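Local coordinates for endoglucanase (Clostridium thermocellum, PDB 2E0P), which is the family 44 glycoside hydrolase module of a larger multidomain enzyme and probably cleaves internal linkages of cellulose and xyloglucan, at residues V38-F43 against L388-G393; L280-Y285 against L355-Y360. All coordinates share one frame; numbering follows the deposited sequence.

In the fold
Both contacts belong to the eight-stranded parallel barrel of the family 44 domain, with their centres about 10 Å apart and each about 5 Å from the centre of the chain. Along the sequence, 280-285 and 355-360 (contact 2) fall between 38-43 and 388-393, the two halves of contact 1. Strands 354-360 and 388-391 are neighbours in the sheet, which ties the contacts together: Thr390 OG1 lies 2.7 Å from Thr358 O, a probable hydrogen bond, and Arg42 NH1 lies 2.9 Å from Glu359 OE2 in a salt bridge. Both contacts reach the same bound glucose unit, consistent with a sugar-binding cleft built from the C-terminal ends of the barrel strands.

Contact 1: residues V38-F43 against L388-G393; sequences VTAKRF and LATFWG. With BGC (beta-D-glucopyranose), chain B.
Arg42 and Thr390 pack across the barrel interior with their side chains crossing at about a right angle. Arg42 CD approaches Thr390 OG1 to 3.6 Å, and Arg42 CB lies 3.9 Å from Thr390 CG2. The Arg42 chain runs straight from CG to NE, with CG anti to the backbone N (chi1 166°), and so crosses the threonine and carries the guanidinium towards the sugar end. Further down, Ala40 CB meets Leu388 CD1 at 4.2 Å. These four residues are buried. The backbones stay farther apart, 6.7 Å between the CA atoms of Arg42 and Thr390, consistent with strand 26-30 lying between them in the closed barrel and bonding to Ala40 and Arg42 through Ser30.

The other end is looser. Trp392 is partly exposed, and its CZ3 comes only within 4.1 Å of Arg42 NH1, near the guanidinium plane and at its edge, the two planes 70° apart. Glucose C5 lies 3.7 Å above one face of the Trp392 ring, towards its rim.

The segments thus meet mainly through the arginine's aliphatic part, while its charged end is bound by Asn31 and Glu359, beside the tryptophan that touches the glucose with one face.

Contact 2: residues L280-Y285 against L355-Y360; sequences LDVHWY and LAITEY. With BGC (beta-D-glucopyranose), chain B.
Leu280 and Leu355 run abreast on one face of the sheet, CD2 of Leu280 against CD1 of Leu355, at the start of a parallel strand pair whose axes are 4.8 Å apart at their closest. Ala356 N donates to Leu280 O at 2.8 Å, Val282 N to Ala356 O and Thr358 N to Val282 O. The ladder then slips: Val282 pairs with Ile357, but the residue nearest His283 is Glu359, where the chain turns a corner. Trp284 N still reaches Glu359 O at 2.9 Å. On the face that Leu280, Leu355 and Trp284 turn to helix 338-349, Val282 CG2 packs on Ile357 CD1 at 3.6 Å.

The Glu359 side chain maps the other face. Its CB sits 3.7 Å from the centroid of the His283 ring and 18° off the normal, a CH-pi contact. CG, anti to the carbonyl carbon (chi1 -78°), passes over the CE1/NE2 side of that ring, and CD ends 3.4 Å above the ring plane, toward its rim, with the carboxylate tilted modestly against the imidazole. OE1 accepts a bond from Tyr285 OH at 2.7 Å on its anti side, 26° out of the carboxylate plane. OE2 accepts a hydrogen bond from glucose O2 at 2.9 Å. The tyrosine hydroxyl, Arg42 and the sugar, with the imidazole under one face, probably restrict the carboxylate's rotation.

A sugar-binding carboxylate at the C-terminal end of a parallel strand is characteristic of the (beta/alpha)8 barrel glycoside hydrolases, whose substrate cleft lies there.

Contact 1: residues V38-F43 against L388-G393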
loop_
_atom_site.group_PDB
_atom_site.type_symbol
_atom_site.label_atom_id
_atom_site.label_comp_id
_atom_site.label_asym_id
_atom_site.label_seq_id
_atom_site.Cartn_x
_atom_site.Cartn_y
_atom_site.Cartn_z
ATOM N N VAL A 38 5.892 -10.000 -5.750
ATOM C CA VAL A 38 5.500 -9.033 -4.726
ATOM C C VAL A 38 5.898 -9.517 -3.341
ATOM O O VAL A 38 6.107 -10.718 -3.122
ATOM C CB VAL A 38 3.972 -8.720 -4.766
ATOM C CG1 VAL A 38 3.595 -8.149 -6.121
ATOM C CG2 VAL A 38 3.150 -9.971 -4.467
ATOM N N THR A 39 5.995 -8.584 -2.400
ATOM C CA THR A 39 6.433 -8.932 -1.052
ATOM C C THR A 39 5.392 -8.743 0.052
ATOM O O THR A 39 5.700 -8.882 1.235
ATOM C CB THR A 39 7.700 -8.142 -0.701
ATOM O OG1 THR A 39 7.402 -6.737 -0.709
ATOM C CG2 THR A 39 8.803 -8.415 -1.743
ATOM N N ALA A 40 4.168 -8.414 -0.344
ATOM C CA ALA A 40 3.065 -8.258 0.597
ATOM C C ALA A 40 1.785 -8.399 -0.205
ATOM O O ALA A 40 1.737 -8.011 -1.374
ATOM C CB ALA A 40 3.112 -6.882 1.273
ATOM N N LYS A 41 0.769 -8.991 0.412
ATOM C CA LYS A 41 -0.534 -9.156 -0.219
ATOM C C LYS A 41 -1.613 -8.672 0.739
ATOM O O LYS A 41 -1.658 -9.076 1.904
ATOM C CB LYS A 41 -0.812 -10.629 -0.579
ATOM C CG LYS A 41 -0.102 -11.139 -1.836
ATOM C CD LYS A 41 -0.427 -10.321 -3.099
ATOM C CE LYS A 41 -1.931 -10.260 -3.421
ATOM N NZ LYS A 41 -2.524 -11.597 -3.722
ATOM N N ARG A 42 -2.477 -7.797 0.238
ATOM C CA ARG A 42 -3.574 -7.263 1.037
ATOM C C ARG A 42 -4.916 -7.743 0.532
ATOM O O ARG A 42 -5.212 -7.646 -0.663
ATOM C CB ARG A 42 -3.571 -5.726 0.996
ATOM C CG ARG A 42 -4.867 -5.064 1.510
ATOM C CD ARG A 42 -4.669 -3.537 1.606
ATOM N NE ARG A 42 -5.796 -2.789 2.175
ATOM C CZ ARG A 42 -6.808 -2.266 1.482
ATOM N NH1 ARG A 42 -6.877 -2.407 0.165
ATOM N NH2 ARG A 42 -7.727 -1.527 2.104
ATOM N N PHE A 43 -5.714 -8.275 1.455
ATOM C CA PHE A 43 -7.082 -8.712 1.184
ATOM C C PHE A 43 -7.854 -7.513 1.722
ATOM O O PHE A 43 -8.034 -7.381 2.940
ATOM C CB PHE A 43 -7.421 -9.964 2.005
ATOM C CG PHE A 43 -8.881 -10.354 1.954
ATOM C CD1 PHE A 43 -9.454 -10.818 0.772
ATOM C CD2 PHE A 43 -9.681 -10.247 3.092
ATOM C CE1 PHE A 43 -10.818 -11.175 0.722
ATOM C CE2 PHE A 43 -11.039 -10.598 3.056
ATOM C CZ PHE A 43 -11.608 -11.064 1.868
ATOM N N LEU A 388 4.771 -0.595 4.629
ATOM C CA LEU A 388 4.121 -1.542 3.742
ATOM C C LEU A 388 3.342 -0.776 2.691
ATOM O O LEU A 388 2.812 0.306 2.961
ATOM C CB LEU A 388 3.181 -2.447 4.566
ATOM C CG LEU A 388 2.363 -3.497 3.796
ATOM C CD1 LEU A 388 2.116 -4.708 4.691
ATOM C CD2 LEU A 388 1.031 -2.894 3.311
ATOM N N ALA A 389 3.306 -1.303 1.477
ATOM C CA ALA A 389 2.534 -0.647 0.432
ATOM C C ALA A 389 1.993 -1.709 -0.491
ATOM O O ALA A 389 2.660 -2.716 -0.752
ATOM C CB ALA A 389 3.394 0.349 -0.343
ATOM N N THR A 390 0.774 -1.494 -0.966
ATOM C CA THR A 390 0.133 -2.441 -1.867
ATOM C C THR A 390 -0.582 -1.718 -3.002
ATOM O O THR A 390 -1.553 -0.989 -2.802
ATOM C CB THR A 390 -0.856 -3.391 -1.103
ATOM O OG1 THR A 390 -1.606 -2.650 -0.131
ATOM C CG2 THR A 390 -0.076 -4.500 -0.375
ATOM N N PHE A 391 -0.066 -1.915 -4.208
ATOM C CA PHE A 391 -0.634 -1.310 -5.398
ATOM C C PHE A 391 -2.053 -1.843 -5.634
ATOM O O PHE A 391 -2.334 -3.016 -5.341
ATOM C CB PHE A 391 0.262 -1.671 -6.594
ATOM C CG PHE A 391 -0.329 -1.332 -7.931
ATOM C CD1 PHE A 391 -0.421 -0.007 -8.353
ATOM C CD2 PHE A 391 -0.777 -2.340 -8.782
ATOM C CE1 PHE A 391 -0.948 0.305 -9.603
ATOM C CE2 PHE A 391 -1.307 -2.029 -10.041
ATOM C CZ PHE A 391 -1.389 -0.704 -10.445
ATOM N N TRP A 392 -2.945 -0.984 -6.129
ATOM C CA TRP A 392 -4.297 -1.419 -6.473
ATOM C C TRP A 392 -4.420 -1.336 -7.993
ATOM O O TRP A 392 -4.371 -0.246 -8.580
ATOM C CB TRP A 392 -5.375 -0.544 -5.824
ATOM C CG TRP A 392 -6.774 -1.049 -6.126
ATOM C CD1 TRP A 392 -7.510 -0.825 -7.256
ATOM C CD2 TRP A 392 -7.546 -1.942 -5.314
ATOM N NE1 TRP A 392 -8.699 -1.530 -7.197
ATOM C CE2 TRP A 392 -8.741 -2.224 -6.015
ATOM C CE3 TRP A 392 -7.342 -2.531 -4.055
ATOM C CZ2 TRP A 392 -9.731 -3.077 -5.499
ATOM C CZ3 TRP A 392 -8.324 -3.375 -3.542
ATOM C CH2 TRP A 392 -9.504 -3.640 -4.265
ATOM N N GLY A 393 -4.579 -2.493 -8.626
ATOM C CA GLY A 393 -4.685 -2.540 -10.074
ATOM C C GLY A 393 -4.478 -3.968 -10.538
ATOM O O GLY A 393 -3.874 -4.760 -9.806
HETATM C C2 BGC B . -10.687 0.991 -2.856
HETATM C C3 BGC B . -11.421 -0.001 -3.771
HETATM C C4 BGC B . -11.627 0.621 -5.156
HETATM C C5 BGC B . -10.328 1.298 -5.528
HETATM C C6 BGC B . -10.511 1.895 -6.925
HETATM C C1 BGC B . -10.817 2.426 -3.367
HETATM O O1 BGC B . -12.119 3.012 -3.483
HETATM O O2 BGC B . -11.025 0.890 -1.468
HETATM O O3 BGC B . -12.580 -0.609 -3.198
HETATM O O4 BGC B . -12.020 -0.249 -6.239
HETATM O O5 BGC B . -10.102 2.401 -4.621
HETATM O O6 BGC B . -9.266 2.384 -7.428
#

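Contact 2: residues L280-Y285 against L355-Y360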
loop_
_atom_site.group_PDB
_atom_site.type_symbol
_atom_site.label_atom_id
_atom_site.label_comp_id
_atom_site.label_asym_id
_atom_site.label_seq_id
_atom_site.Cartn_x
_atom_site.Cartn_y
_atom_site.Cartn_z
ATOM N N LEU A 280 -0.297 3.202 10.690
ATOM C CA LEU A 280 -1.222 4.226 10.198
ATOM C C LEU A 280 -1.349 3.840 8.731
ATOM O O LEU A 280 -0.357 3.795 7.999
ATOM C CB LEU A 280 -0.625 5.625 10.332
ATOM C CG LEU A 280 -1.481 6.746 9.736
ATOM C CD1 LEU A 280 -2.790 6.898 10.513
ATOM C CD2 LEU A 280 -0.675 8.034 9.786
ATOM N N ASP A 281 -2.585 3.595 8.317
ATOM C CA ASP A 281 -2.906 3.082 6.992
ATOM C C ASP A 281 -3.774 4.037 6.181
ATOM O O ASP A 281 -4.875 4.382 6.606
ATOM C CB ASP A 281 -3.613 1.737 7.255
ATOM C CG ASP A 281 -4.160 1.059 6.011
ATOM O OD1 ASP A 281 -4.279 1.690 4.938
ATOM O OD2 ASP A 281 -4.507 -0.147 6.132
ATOM N N VAL A 282 -3.266 4.475 5.027
ATOM C CA VAL A 282 -4.032 5.373 4.153
ATOM C C VAL A 282 -3.957 4.932 2.689
ATOM O O VAL A 282 -3.070 4.168 2.296
ATOM C CB VAL A 282 -3.530 6.848 4.224
ATOM C CG1 VAL A 282 -3.664 7.364 5.648
ATOM C CG2 VAL A 282 -2.068 6.965 3.736
ATOM N N HIS A 283 -4.907 5.414 1.895
ATOM C CA HIS A 283 -4.942 5.140 0.463
ATOM C C HIS A 283 -4.556 6.462 -0.213
ATOM O O HIS A 283 -5.023 7.530 0.191
ATOM C CB HIS A 283 -6.349 4.747 0.012
ATOM C CG HIS A 283 -6.855 3.465 0.607
ATOM N ND1 HIS A 283 -6.067 2.607 1.349
ATOM C CD2 HIS A 283 -8.081 2.897 0.549
ATOM C CE1 HIS A 283 -6.792 1.562 1.721
ATOM N NE2 HIS A 283 -8.015 1.714 1.246
ATOM N N TRP A 284 -3.720 6.387 -1.244
ATOM C CA TRP A 284 -3.281 7.584 -1.943
ATOM C C TRP A 284 -3.354 7.426 -3.455
ATOM O O TRP A 284 -2.453 6.857 -4.076
ATOM C CB TRP A 284 -1.837 7.935 -1.531
ATOM C CG TRP A 284 -1.264 9.185 -2.187
ATOM C CD1 TRP A 284 -0.405 9.234 -3.251
ATOM C CD2 TRP A 284 -1.504 10.550 -1.805
ATOM N NE1 TRP A 284 -0.090 10.545 -3.553
ATOM C CE2 TRP A 284 -0.751 11.372 -2.684
ATOM C CE3 TRP A 284 -2.277 11.158 -0.805
ATOM C CZ2 TRP A 284 -0.750 12.771 -2.591
ATOM C CZ3 TRP A 284 -2.274 12.558 -0.714
ATOM C CH2 TRP A 284 -1.513 13.343 -1.604
ATOM N N TYR A 285 -4.449 7.895 -4.035
ATOM C CA TYR A 285 -4.598 7.879 -5.490
ATOM C C TYR A 285 -4.295 9.318 -5.862
ATOM O O TYR A 285 -5.045 10.225 -5.508
ATOM C CB TYR A 285 -6.025 7.502 -5.874
ATOM C CG TYR A 285 -6.309 6.036 -5.648
ATOM C CD1 TYR A 285 -5.848 5.081 -6.552
ATOM C CD2 TYR A 285 -7.041 5.606 -4.544
ATOM C CE1 TYR A 285 -6.115 3.728 -6.368
ATOM C CE2 TYR A 285 -7.320 4.243 -4.349
ATOM C CZ TYR A 285 -6.855 3.317 -5.270
ATOM O OH TYR A 285 -7.160 1.976 -5.135
ATOM N N LEU A 355 3.935 3.426 8.964
ATOM C CA LEU A 355 3.099 4.039 7.928
ATOM C C LEU A 355 2.949 3.115 6.728
ATOM O O LEU A 355 3.928 2.555 6.241
ATOM C CB LEU A 355 3.713 5.367 7.470
ATOM C CG LEU A 355 3.002 6.084 6.317
ATOM C CD1 LEU A 355 1.594 6.491 6.763
ATOM C CD2 LEU A 355 3.816 7.312 5.887
ATOM N N ALA A 356 1.719 2.945 6.255
ATOM C CA ALA A 356 1.487 2.093 5.092
ATOM C C ALA A 356 0.549 2.765 4.101
ATOM O O ALA A 356 -0.379 3.479 4.504
ATOM C CB ALA A 356 0.900 0.745 5.528
ATOM N N ILE A 357 0.812 2.558 2.808
ATOM C CA ILE A 357 -0.033 3.101 1.740
ATOM C C ILE A 357 -0.628 1.830 1.154
ATOM O O ILE A 357 -0.022 1.180 0.295
ATOM C CB ILE A 357 0.787 3.835 0.662
ATOM C CG1 ILE A 357 1.737 4.841 1.320
ATOM C CG2 ILE A 357 -0.163 4.531 -0.318
ATOM C CD1 ILE A 357 1.035 5.888 2.211
ATOM N N THR A 358 -1.811 1.465 1.639
ATOM C CA THR A 358 -2.418 0.207 1.231
ATOM C C THR A 358 -3.166 0.161 -0.089
ATOM O O THR A 358 -3.614 -0.904 -0.510
ATOM C CB THR A 358 -3.294 -0.351 2.353
ATOM O OG1 THR A 358 -4.296 0.606 2.691
ATOM C CG2 THR A 358 -2.440 -0.663 3.575
ATOM N N GLU A 359 -3.340 1.318 -0.715
ATOM C CA GLU A 359 -3.911 1.390 -2.063
ATOM C C GLU A 359 -3.313 2.630 -2.717
ATOM O O GLU A 359 -3.202 3.679 -2.078
ATOM C CB GLU A 359 -5.441 1.526 -2.067
ATOM C CG GLU A 359 -6.193 0.225 -1.796
ATOM C CD GLU A 359 -7.696 0.396 -1.903
ATOM O OE1 GLU A 359 -8.134 1.231 -2.722
ATOM O OE2 GLU A 359 -8.438 -0.312 -1.182
ATOM N N TYR A 360 -2.914 2.497 -3.982
ATOM C CA TYR A 360 -2.385 3.617 -4.761
ATOM C C TYR A 360 -2.273 3.147 -6.202
ATOM O O TYR A 360 -2.263 1.936 -6.475
ATOM C CB TYR A 360 -1.015 4.085 -4.241
ATOM C CG TYR A 360 0.108 3.093 -4.465
ATOM C CD1 TYR A 360 0.844 3.111 -5.653
ATOM C CD2 TYR A 360 0.406 2.115 -3.514
ATOM C CE1 TYR A 360 1.842 2.172 -5.895
ATOM C CE2 TYR A 360 1.418 1.165 -3.738
ATOM C CZ TYR A 360 2.125 1.202 -4.939
ATOM O OH TYR A 360 3.098 0.259 -5.207
HETATM C C2 BGC B . -10.687 0.991 -2.856
HETATM C C3 BGC B . -11.421 -0.001 -3.771
HETATM C C4 BGC B . -11.627 0.621 -5.156
HETATM C C5 BGC B . -10.328 1.298 -5.528
HETATM C C6 BGC B . -10.511 1.895 -6.925
HETATM C C1 BGC B . -10.817 2.426 -3.367
HETATM O O1 BGC B . -12.119 3.012 -3.483
HETATM O O2 BGC B . -11.025 0.890 -1.468
HETATM O O3 BGC B . -12.580 -0.609 -3.198
HETATM O O4 BGC B . -12.020 -0.249 -6.239
HETATM O O5 BGC B . -10.102 2.401 -4.621
HETATM O O6 BGC B . -9.266 2.384 -7.428
#